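Local structure of UDP-N-acetylenolpyruvoylglucosamine reductase (Listeria monocytogenes, 3TX1) at residues R112-K124 with I204-E216. The protein uses FAD and NADPH to reduce UDP-N-acetyl-3-O-(1-carboxyvinyl)-alpha-D-glucosamine to UDP-N-acetylmuramate, a step of peptidoglycan biosynthesis. Residues are numbered along the deposited sequence; the frame is centred on the assembly and turned at random.
Sequences RNNTQIVAMSGAK and IVLDATFSLALEE. With FAD (flavin-adenine dinucleotide), chain B.
Ile117 and Phe210 form a hydrogen-bonded antiparallel pair, with Phe210 N 2.7 Å from Ile117 O. Ala119 and Ala208 repeat the pattern two residues on, and the return bond from Ala119 N to Ala208 O measures 2.9 Å. The buried face of the sheet carries these four side chains. Ile117 CG2 lies 4.0 Å from Phe210 CD1, and the methyl of Ala119 sits at the edge of the Phe210 ring, near its plane. Toward Thr115, the CD1 methyls of Ile117 and Leu212 meet 3.7 Å apart. Helices 125-134 and 150-156 cover this face. The strands belong to the antiparallel sheet of the PCMH-type FAD-binding domain, and one end of the pairing reaches the cofactor. There Val205 N donates to FAD N1A, while Val205 O accepts from N6A, so the backbone reads the adenine edge. With its hydroxyl set between the backbone N and the carbonyl carbon (chi1 71°), Ser121 OG points at the same Val205 O, 2.8 Å away, in a weak bond. Leu206 and Asp207 form a classic beta bulge opposite Thr173, whose OG1 is hydrogen-bonded to Asp207 OD2. The other face is partly open to solvent. On it Gln116 reaches across to Thr209, Gln116 OE1 lying 3.4 Å from Thr209 CG2, and Ser211 OG is hydrogen-bonded to Glu170 OE1. Near the Asn113-Gln116 turn, Thr115 CG2 touches CD1 of the exposed Leu214 at 3.9 Å.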
ATOM      1  N   ARG A 112     -15.337  13.403 -10.767  1.00 82.57           N
ATOM      2  CA  ARG A 112     -15.060  13.917 -12.097  1.00 86.46           C
ATOM      3  C   ARG A 112     -14.883  15.401 -12.022  1.00 88.66           C
ATOM      4  O   ARG A 112     -15.666  16.090 -11.423  1.00 85.98           O
ATOM      5  CB  ARG A 112     -16.227  13.593 -13.055  1.00 95.21           C
ATOM      6  CG  ARG A 112     -17.319  14.674 -13.208  1.00 99.73           C
ATOM      7  CD  ARG A 112     -17.379  15.306 -14.607  1.00100.99           C
ATOM      8  NE  ARG A 112     -17.909  16.672 -14.647  1.00103.83           N
ATOM      9  CZ  ARG A 112     -17.193  17.758 -14.899  1.00100.63           C
ATOM     10  NH1 ARG A 112     -15.902  17.670 -15.099  1.00 98.06           N
ATOM     11  NH2 ARG A 112     -17.763  18.941 -14.931  1.00 97.45           N
ATOM     12  N   ASN A 113     -13.846  15.900 -12.648  1.00 88.71           N
ATOM     13  CA  ASN A 113     -13.624  17.347 -12.656  1.00 87.53           C
ATOM     14  C   ASN A 113     -12.913  17.830 -13.933  1.00 90.67           C
ATOM     15  O   ASN A 113     -11.719  18.122 -13.904  1.00 95.28           O
ATOM     16  CB  ASN A 113     -12.790  17.687 -11.422  1.00 83.53           C
ATOM     17  CG  ASN A 113     -12.287  19.113 -11.427  1.00 82.76           C
ATOM     18  OD1 ASN A 113     -12.841  19.998 -12.122  1.00 76.83           O
ATOM     19  ND2 ASN A 113     -11.212  19.350 -10.655  1.00 73.22           N
ATOM     20  N   ASN A 114     -13.664  17.959 -15.026  1.00 85.41           N
ATOM     21  CA  ASN A 114     -13.133  18.215 -16.394  1.00 84.55           C
ATOM     22  C   ASN A 114     -12.154  17.064 -16.718  1.00 75.81           C
ATOM     23  O   ASN A 114     -12.532  15.910 -16.561  1.00 70.01           O
ATOM     24  CB  ASN A 114     -12.611  19.668 -16.639  1.00 93.70           C
ATOM     25  CG  ASN A 114     -11.081  19.794 -16.701  1.00 95.82           C
ATOM     26  OD1 ASN A 114     -10.364  19.578 -15.713  1.00 89.85           O
ATOM     27  ND2 ASN A 114     -10.585  20.222 -17.872  1.00 96.81           N
ATOM     28  N   THR A 115     -10.923  17.365 -17.125  1.00 73.00           N
ATOM     29  CA  THR A 115      -9.948  16.329 -17.461  1.00 74.14           C
ATOM     30  C   THR A 115      -9.239  15.767 -16.197  1.00 73.14           C
ATOM     31  O   THR A 115      -8.386  14.862 -16.279  1.00 71.62           O
ATOM     32  CB  THR A 115      -8.912  16.810 -18.511  1.00 76.22           C
ATOM     33  OG1 THR A 115      -8.199  17.936 -17.999  1.00 79.09           O
ATOM     34  CG2 THR A 115      -9.581  17.193 -19.849  1.00 77.24           C
ATOM     35  N   GLN A 116      -9.644  16.256 -15.025  1.00 71.01           N
ATOM     36  CA  GLN A 116      -9.014  15.861 -13.765  1.00 68.08           C
ATOM     37  C   GLN A 116      -9.814  14.951 -12.839  1.00 64.23           C
ATOM     38  O   GLN A 116     -11.035  15.124 -12.655  1.00 66.38           O
ATOM     39  CB  GLN A 116      -8.558  17.093 -12.988  1.00 69.96           C
ATOM     40  CG  GLN A 116      -7.387  17.813 -13.629  1.00 74.74           C
ATOM     41  CD  GLN A 116      -6.801  18.892 -12.737  1.00 76.93           C
ATOM     42  OE1 GLN A 116      -7.345  19.223 -11.683  1.00 71.57           O
ATOM     43  NE2 GLN A 116      -5.668  19.443 -13.160  1.00 83.82           N
ATOM     44  N   ILE A 117      -9.090  14.014 -12.225  1.00 54.35           N
ATOM     45  CA  ILE A 117      -9.689  13.100 -11.267  1.00 54.89           C
ATOM     46  C   ILE A 117      -9.266  13.337  -9.796  1.00 51.41           C
ATOM     47  O   ILE A 117      -8.070  13.441  -9.477  1.00 47.63           O
ATOM     48  CB  ILE A 117      -9.553  11.622 -11.721  1.00 55.20           C
ATOM     49  CG1 ILE A 117     -10.577  11.351 -12.839  1.00 56.98           C
ATOM     50  CG2 ILE A 117      -9.802  10.672 -10.559  1.00 50.62           C
ATOM     51  CD1 ILE A 117     -10.450  10.012 -13.516  1.00 53.52           C
ATOM     52  N   VAL A 118     -10.275  13.495  -8.935  1.00 50.29           N
ATOM     53  CA  VAL A 118     -10.078  13.671  -7.494  1.00 50.52           C
ATOM     54  C   VAL A 118     -10.620  12.466  -6.767  1.00 47.51           C
ATOM     55  O   VAL A 118     -11.790  12.103  -6.961  1.00 48.03           O
ATOM     56  CB  VAL A 118     -10.685  15.000  -6.925  1.00 53.18           C
ATOM     57  CG1 VAL A 118     -11.537  14.755  -5.675  1.00 51.84           C
ATOM     58  CG2 VAL A 118      -9.582  16.012  -6.635  1.00 49.81           C
ATOM     59  N   ALA A 119      -9.754  11.864  -5.944  1.00 44.17           N
ATOM     60  CA  ALA A 119     -10.087  10.672  -5.157  1.00 41.27           C
ATOM     61  C   ALA A 119      -9.577  10.782  -3.739  1.00 39.39           C
ATOM     62  O   ALA A 119      -8.470  11.265  -3.520  1.00 39.29           O
ATOM     63  CB  ALA A 119      -9.490   9.435  -5.805  1.00 40.75           C
ATOM     64  N   MET A 120     -10.377  10.316  -2.787  1.00 38.51           N
ATOM     65  CA  MET A 120      -9.994  10.325  -1.385  1.00 39.08           C
ATOM     66  C   MET A 120      -8.954   9.233  -1.071  1.00 40.61           C
ATOM     67  O   MET A 120      -8.818   8.262  -1.829  1.00 45.26           O
ATOM     68  CB  MET A 120     -11.223  10.243  -0.500  1.00 40.34           C
ATOM     69  CG  MET A 120     -11.868  11.595  -0.350  1.00 44.34           C
ATOM     70  SD  MET A 120     -13.252  11.493   0.770  1.00 55.47           S
ATOM     71  CE  MET A 120     -13.392  13.213   1.221  1.00 53.33           C
ATOM     72  N   SER A 121      -8.237   9.361   0.044  1.00 35.18           N
ATOM     73  CA  SER A 121      -7.104   8.478   0.267  1.00 32.69           C
ATOM     74  C   SER A 121      -7.460   7.054   0.624  1.00 32.64           C
ATOM     75  O   SER A 121      -6.583   6.174   0.636  1.00 30.28           O
ATOM     76  CB  SER A 121      -6.171   9.065   1.300  1.00 30.16           C
ATOM     77  OG  SER A 121      -6.781   9.006   2.559  1.00 31.64           O
ATOM     78  N   GLY A 122      -8.749   6.830   0.887  1.00 33.61           N
ATOM     79  CA  GLY A 122      -9.249   5.518   1.301  1.00 34.26           C
ATOM     80  C   GLY A 122      -9.833   4.801   0.103  1.00 36.87           C
ATOM     81  O   GLY A 122     -10.245   3.649   0.202  1.00 40.09           O
ATOM     82  N   ALA A 123      -9.887   5.493  -1.030  1.00 35.34           N
ATOM     83  CA  ALA A 123     -10.373   4.893  -2.265  1.00 35.80           C
ATOM     84  C   ALA A 123      -9.364   3.878  -2.777  1.00 34.26           C
ATOM     85  O   ALA A 123      -8.171   4.024  -2.552  1.00 34.85           O
ATOM     86  CB  ALA A 123     -10.628   5.962  -3.329  1.00 36.81           C
ATOM     87  N   LYS A 124      -9.855   2.856  -3.461  1.00 33.82           N
ATOM     88  CA  LYS A 124      -9.004   1.838  -4.001  1.00 32.48           C
ATOM     89  C   LYS A 124      -8.482   2.372  -5.261  1.00 31.45           C
ATOM     90  O   LYS A 124      -9.204   3.030  -6.002  1.00 32.10           O
ATOM     91  CB  LYS A 124      -9.766   0.550  -4.240  1.00 34.96           C
ATOM     92  CG  LYS A 124      -9.905  -0.220  -2.952  1.00 36.18           C
ATOM     93  CD  LYS A 124     -10.848  -1.379  -3.077  1.00 39.86           C
ATOM     94  CE  LYS A 124     -10.843  -2.121  -1.754  1.00 43.71           C
ATOM     95  NZ  LYS A 124     -11.601  -3.399  -1.894  1.00 52.05           N
ATOM     96  N   ILE A 204       0.059  12.638   5.850  1.00 38.69           N
ATOM     97  CA  ILE A 204      -1.089  11.708   5.792  1.00 34.13           C
ATOM     98  C   ILE A 204      -1.951  12.182   4.623  1.00 32.68           C
ATOM     99  O   ILE A 204      -2.548  13.245   4.658  1.00 33.91           O
ATOM    100  CB  ILE A 204      -1.953  11.658   7.084  1.00 32.95           C
ATOM    101  CG1 ILE A 204      -1.210  11.026   8.262  1.00 33.08           C
ATOM    102  CG2 ILE A 204      -3.225  10.845   6.859  1.00 29.92           C
ATOM    103  CD1 ILE A 204      -0.366  11.978   9.084  1.00 36.62           C
ATOM    104  N   VAL A 205      -1.982  11.409   3.567  1.00 30.41           N
ATOM    105  CA  VAL A 205      -2.744  11.800   2.410  1.00 30.40           C
ATOM    106  C   VAL A 205      -4.220  11.678   2.706  1.00 29.02           C
ATOM    107  O   VAL A 205      -4.641  10.636   3.211  1.00 27.52           O
ATOM    108  CB  VAL A 205      -2.409  10.851   1.246  1.00 29.34           C
ATOM    109  CG1 VAL A 205      -3.234  11.165  -0.010  1.00 29.00           C
ATOM    110  CG2 VAL A 205      -0.905  10.886   0.993  1.00 30.75           C
ATOM    111  N   LEU A 206      -4.988  12.727   2.407  1.00 30.17           N
ATOM    112  CA  LEU A 206      -6.453  12.688   2.508  1.00 29.98           C
ATOM    113  C   LEU A 206      -7.178  12.540   1.149  1.00 30.78           C
ATOM    114  O   LEU A 206      -8.178  11.840   1.050  1.00 30.51           O
ATOM    115  CB  LEU A 206      -6.990  13.871   3.272  1.00 31.31           C
ATOM    116  CG  LEU A 206      -6.535  13.914   4.721  1.00 31.39           C
ATOM    117  CD1 LEU A 206      -6.952  15.232   5.338  1.00 33.75           C
ATOM    118  CD2 LEU A 206      -7.106  12.754   5.510  1.00 28.83           C
ATOM    119  N   ASP A 207      -6.712  13.229   0.117  1.00 32.81           N
ATOM    120  CA  ASP A 207      -7.258  13.019  -1.228  1.00 33.85           C
ATOM    121  C   ASP A 207      -6.230  13.406  -2.273  1.00 34.92           C
ATOM    122  O   ASP A 207      -5.267  14.110  -1.964  1.00 36.26           O
ATOM    123  CB  ASP A 207      -8.632  13.670  -1.454  1.00 35.59           C
ATOM    124  CG  ASP A 207      -8.599  15.178  -1.318  1.00 39.69           C
ATOM    125  OD1 ASP A 207      -9.422  15.759  -0.551  1.00 40.78           O
ATOM    126  OD2 ASP A 207      -7.721  15.783  -1.957  1.00 41.84           O
ATOM    127  N   ALA A 208      -6.409  12.900  -3.486  1.00 35.10           N
ATOM    128  CA  ALA A 208      -5.448  13.142  -4.559  1.00 38.24           C
ATOM    129  C   ALA A 208      -6.098  13.627  -5.872  1.00 40.73           C
ATOM    130  O   ALA A 208      -7.244  13.249  -6.191  1.00 39.89           O
ATOM    131  CB  ALA A 208      -4.616  11.889  -4.798  1.00 36.37           C
ATOM    132  N   THR A 209      -5.368  14.474  -6.604  1.00 44.30           N
ATOM    133  CA  THR A 209      -5.837  15.012  -7.895  1.00 48.58           C
ATOM    134  C   THR A 209      -4.894  14.608  -9.011  1.00 49.26           C
ATOM    135  O   THR A 209      -3.710  14.981  -9.010  1.00 50.46           O
ATOM    136  CB  THR A 209      -5.869  16.554  -7.945  1.00 54.06           C
ATOM    137  OG1 THR A 209      -6.765  17.080  -6.966  1.00 56.69           O
ATOM    138  CG2 THR A 209      -6.363  16.997  -9.287  1.00 59.27           C
ATOM    139  N   PHE A 210      -5.420  13.861  -9.975  1.00 48.94           N
ATOM    140  CA  PHE A 210      -4.620  13.440 -11.127  1.00 49.44           C
ATOM    141  C   PHE A 210      -4.980  14.229 -12.405  1.00 52.59           C
ATOM    142  O   PHE A 210      -6.166  14.351 -12.751  1.00 53.77           O
ATOM    143  CB  PHE A 210      -4.836  11.967 -11.370  1.00 46.02           C
ATOM    144  CG  PHE A 210      -4.750  11.119 -10.137  1.00 41.99           C
ATOM    145  CD1 PHE A 210      -5.911  10.677  -9.510  1.00 41.07           C
ATOM    146  CD2 PHE A 210      -3.515  10.698  -9.643  1.00 40.91           C
ATOM    147  CE1 PHE A 210      -5.851   9.859  -8.396  1.00 37.54           C
ATOM    148  CE2 PHE A 210      -3.439   9.881  -8.530  1.00 37.58           C
ATOM    149  CZ  PHE A 210      -4.611   9.464  -7.909  1.00 37.06           C
ATOM    150  N   SER A 211      -3.961  14.788 -13.069  1.00 55.19           N
ATOM    151  CA  SER A 211      -4.109  15.539 -14.337  1.00 57.68           C
ATOM    152  C   SER A 211      -4.154  14.589 -15.541  1.00 56.82           C
ATOM    153  O   SER A 211      -3.108  14.212 -16.074  1.00 56.58           O
ATOM    154  CB  SER A 211      -2.920  16.469 -14.534  1.00 60.82           C
ATOM    155  OG  SER A 211      -3.108  17.707 -13.901  1.00 66.18           O
ATOM    156  N   LEU A 212      -5.317  14.209 -16.019  1.00 55.84           N
ATOM    157  CA  LEU A 212      -5.330  13.295 -17.136  1.00 55.73           C
ATOM    158  C   LEU A 212      -5.594  13.975 -18.472  1.00 59.48           C
ATOM    159  O   LEU A 212      -5.800  15.158 -18.547  1.00 64.65           O
ATOM    160  CB  LEU A 212      -6.324  12.170 -16.894  1.00 52.77           C
ATOM    161  CG  LEU A 212      -6.305  11.457 -15.549  1.00 48.59           C
ATOM    162  CD1 LEU A 212      -7.285  10.311 -15.504  1.00 46.42           C
ATOM    163  CD2 LEU A 212      -4.927  11.044 -15.096  1.00 47.08           C
ATOM    164  N   ALA A 213      -5.573  13.219 -19.534  1.00 58.70           N
ATOM    165  CA  ALA A 213      -5.888  13.774 -20.840  1.00 63.27           C
ATOM    166  C   ALA A 213      -7.058  13.025 -21.517  1.00 64.27           C
ATOM    167  O   ALA A 213      -7.240  11.817 -21.321  1.00 60.80           O
ATOM    168  CB  ALA A 213      -4.650  13.764 -21.721  1.00 63.37           C
ATOM    169  N   LEU A 214      -7.865  13.744 -22.297  1.00 70.29           N
ATOM    170  CA  LEU A 214      -8.959  13.101 -23.047  1.00 71.49           C
ATOM    171  C   LEU A 214      -8.462  12.266 -24.236  1.00 72.22           C
ATOM    172  O   LEU A 214      -7.607  12.696 -25.007  1.00 73.84           O
ATOM    173  CB  LEU A 214     -10.073  14.081 -23.435  1.00 73.55           C
ATOM    174  CG  LEU A 214     -11.077  14.328 -22.300  1.00 72.41           C
ATOM    175  CD1 LEU A 214     -11.871  15.595 -22.572  1.00 78.24           C
ATOM    176  CD2 LEU A 214     -12.010  13.144 -22.027  1.00 68.15           C
ATOM    177  N   GLU A 215      -9.007  11.055 -24.330  1.00 71.31           N
ATOM    178  CA  GLU A 215      -8.646  10.063 -25.320  1.00 74.16           C
ATOM    179  C   GLU A 215      -9.748   9.004 -25.415  1.00 74.61           C
ATOM    180  O   GLU A 215     -10.467   8.743 -24.439  1.00 73.61           O
ATOM    181  CB  GLU A 215      -7.283   9.453 -24.969  1.00 75.68           C
ATOM    182  CG  GLU A 215      -6.744   8.443 -25.964  1.00 80.20           C
ATOM    183  CD  GLU A 215      -5.369   7.908 -25.591  1.00 87.89           C
ATOM    184  OE1 GLU A 215      -4.826   8.295 -24.518  1.00 89.44           O
ATOM    185  OE2 GLU A 215      -4.835   7.086 -26.377  1.00 87.98           O
ATOM    186  N   GLU A 216      -9.870   8.394 -26.592  1.00 77.00           N
ATOM    187  CA  GLU A 216     -10.922   7.417 -26.845  1.00 78.93           C
ATOM    188  C   GLU A 216     -10.935   6.254 -25.886  1.00 75.44           C
ATOM    189  O   GLU A 216      -9.886   5.803 -25.431  1.00 74.44           O
ATOM    190  CB  GLU A 216     -10.885   6.943 -28.291  1.00 82.85           C
ATOM    191  CG  GLU A 216     -11.336   8.050 -29.222  1.00 89.81           C
ATOM    192  CD  GLU A 216     -10.999   7.794 -30.671  1.00 98.72           C
ATOM    193  OE1 GLU A 216     -10.157   6.907 -30.963  1.00100.40           O
ATOM    194  OE2 GLU A 216     -11.565   8.513 -31.524  1.00105.95           O
TER
HETATM  195  PA  FAD B 299      -0.279  -0.147   2.723  1.00 35.15           P
HETATM  196  O1A FAD B 299      -1.450  -0.155   3.648  1.00 36.34           O
HETATM  197  O2A FAD B 299       0.378  -1.444   2.349  1.00 35.89           O
HETATM  198  O5B FAD B 299       0.894   0.726   3.370  1.00 35.57           O
HETATM  199  C5B FAD B 299       1.800   1.214   2.387  1.00 34.88           C
HETATM  200  C4B FAD B 299       2.607   2.393   2.889  1.00 35.66           C
HETATM  201  O4B FAD B 299       1.924   3.609   2.628  1.00 35.07           O
HETATM  202  C3B FAD B 299       2.920   2.408   4.368  1.00 36.94           C
HETATM  203  O3B FAD B 299       4.136   3.182   4.517  1.00 38.35           O
HETATM  204  C2B FAD B 299       1.736   3.212   4.904  1.00 36.84           C
HETATM  205  O2B FAD B 299       1.866   3.832   6.198  1.00 38.61           O
HETATM  206  C1B FAD B 299       1.645   4.278   3.852  1.00 35.96           C
HETATM  207  N9A FAD B 299       0.276   4.750   3.736  1.00 34.71           N
HETATM  208  C8A FAD B 299      -0.829   4.028   3.497  1.00 33.78           C
HETATM  209  N7A FAD B 299      -1.889   4.874   3.370  1.00 33.44           N
HETATM  210  C5A FAD B 299      -1.471   6.152   3.513  1.00 33.81           C
HETATM  211  C6A FAD B 299      -2.048   7.521   3.539  1.00 33.65           C
HETATM  212  N6A FAD B 299      -3.375   7.776   3.371  1.00 33.06           N
HETATM  213  N1A FAD B 299      -1.192   8.547   3.734  1.00 34.27           N
HETATM  214  C2A FAD B 299       0.113   8.373   3.899  1.00 35.35           C
HETATM  215  N3A FAD B 299       0.705   7.178   3.926  1.00 35.48           N
HETATM  216  C4A FAD B 299      -0.021   6.052   3.746  1.00 34.72           C
HETATM  217  N1  FAD B 299       2.920  -1.651  -6.245  1.00 39.46           N
HETATM  218  C2  FAD B 299       3.289  -1.058  -7.407  1.00 41.59           C
HETATM  219  O2  FAD B 299       3.807   0.071  -7.377  1.00 42.77           O
HETATM  220  N3  FAD B 299       3.099  -1.596  -8.620  1.00 43.24           N
HETATM  221  C4  FAD B 299       2.558  -2.791  -8.809  1.00 42.82           C
HETATM  222  O4  FAD B 299       2.433  -3.279  -9.956  1.00 44.40           O
HETATM  223  C4X FAD B 299       2.134  -3.499  -7.593  1.00 40.76           C
HETATM  224  N5  FAD B 299       1.574  -4.701  -7.692  1.00 41.00           N
HETATM  225  C5X FAD B 299       1.171  -5.391  -6.614  1.00 39.57           C
HETATM  226  C6  FAD B 299       0.579  -6.630  -6.805  1.00 40.32           C
HETATM  227  C7  FAD B 299       0.127  -7.355  -5.734  1.00 39.50           C
HETATM  228  C7M FAD B 299      -0.499  -8.707  -5.955  1.00 40.09           C
HETATM  229  C8  FAD B 299       0.285  -6.758  -4.389  1.00 38.41           C
HETATM  230  C8M FAD B 299      -0.168  -7.485  -3.175  1.00 39.31           C
HETATM  231  C9  FAD B 299       0.867  -5.533  -4.203  1.00 37.72           C
HETATM  232  C9A FAD B 299       1.329  -4.817  -5.281  1.00 38.08           C
HETATM  233  N10 FAD B 299       1.916  -3.538  -5.124  1.00 38.04           N
HETATM  234  C10 FAD B 299       2.336  -2.857  -6.281  1.00 39.12           C
HETATM  235  C1' FAD B 299       2.107  -2.965  -3.779  1.00 36.58           C
HETATM  236  C2' FAD B 299       0.925  -2.127  -3.351  1.00 36.32           C
HETATM  237  O2' FAD B 299      -0.213  -2.433  -4.153  1.00 37.34           O
HETATM  238  C3' FAD B 299       1.209  -0.646  -3.520  1.00 36.20           C
HETATM  239  O3' FAD B 299       2.411  -0.382  -2.808  1.00 36.35           O
HETATM  240  C4' FAD B 299       0.057   0.171  -2.941  1.00 35.36           C
HETATM  241  O4' FAD B 299       0.013   1.488  -3.508  1.00 35.94           O
HETATM  242  C5' FAD B 299       0.072   0.215  -1.423  1.00 34.17           C
HETATM  243  O5' FAD B 299      -1.244   0.500  -1.010  1.00 33.76           O
HETATM  244  P   FAD B 299      -1.787   0.266   0.455  1.00 33.49           P
HETATM  245  O1P FAD B 299      -2.956   1.176   0.572  1.00 33.78           O
HETATM  246  O2P FAD B 299      -1.967  -1.211   0.549  1.00 34.47           O
HETATM  247  O3P FAD B 299      -0.613   0.680   1.404  1.00 33.90           O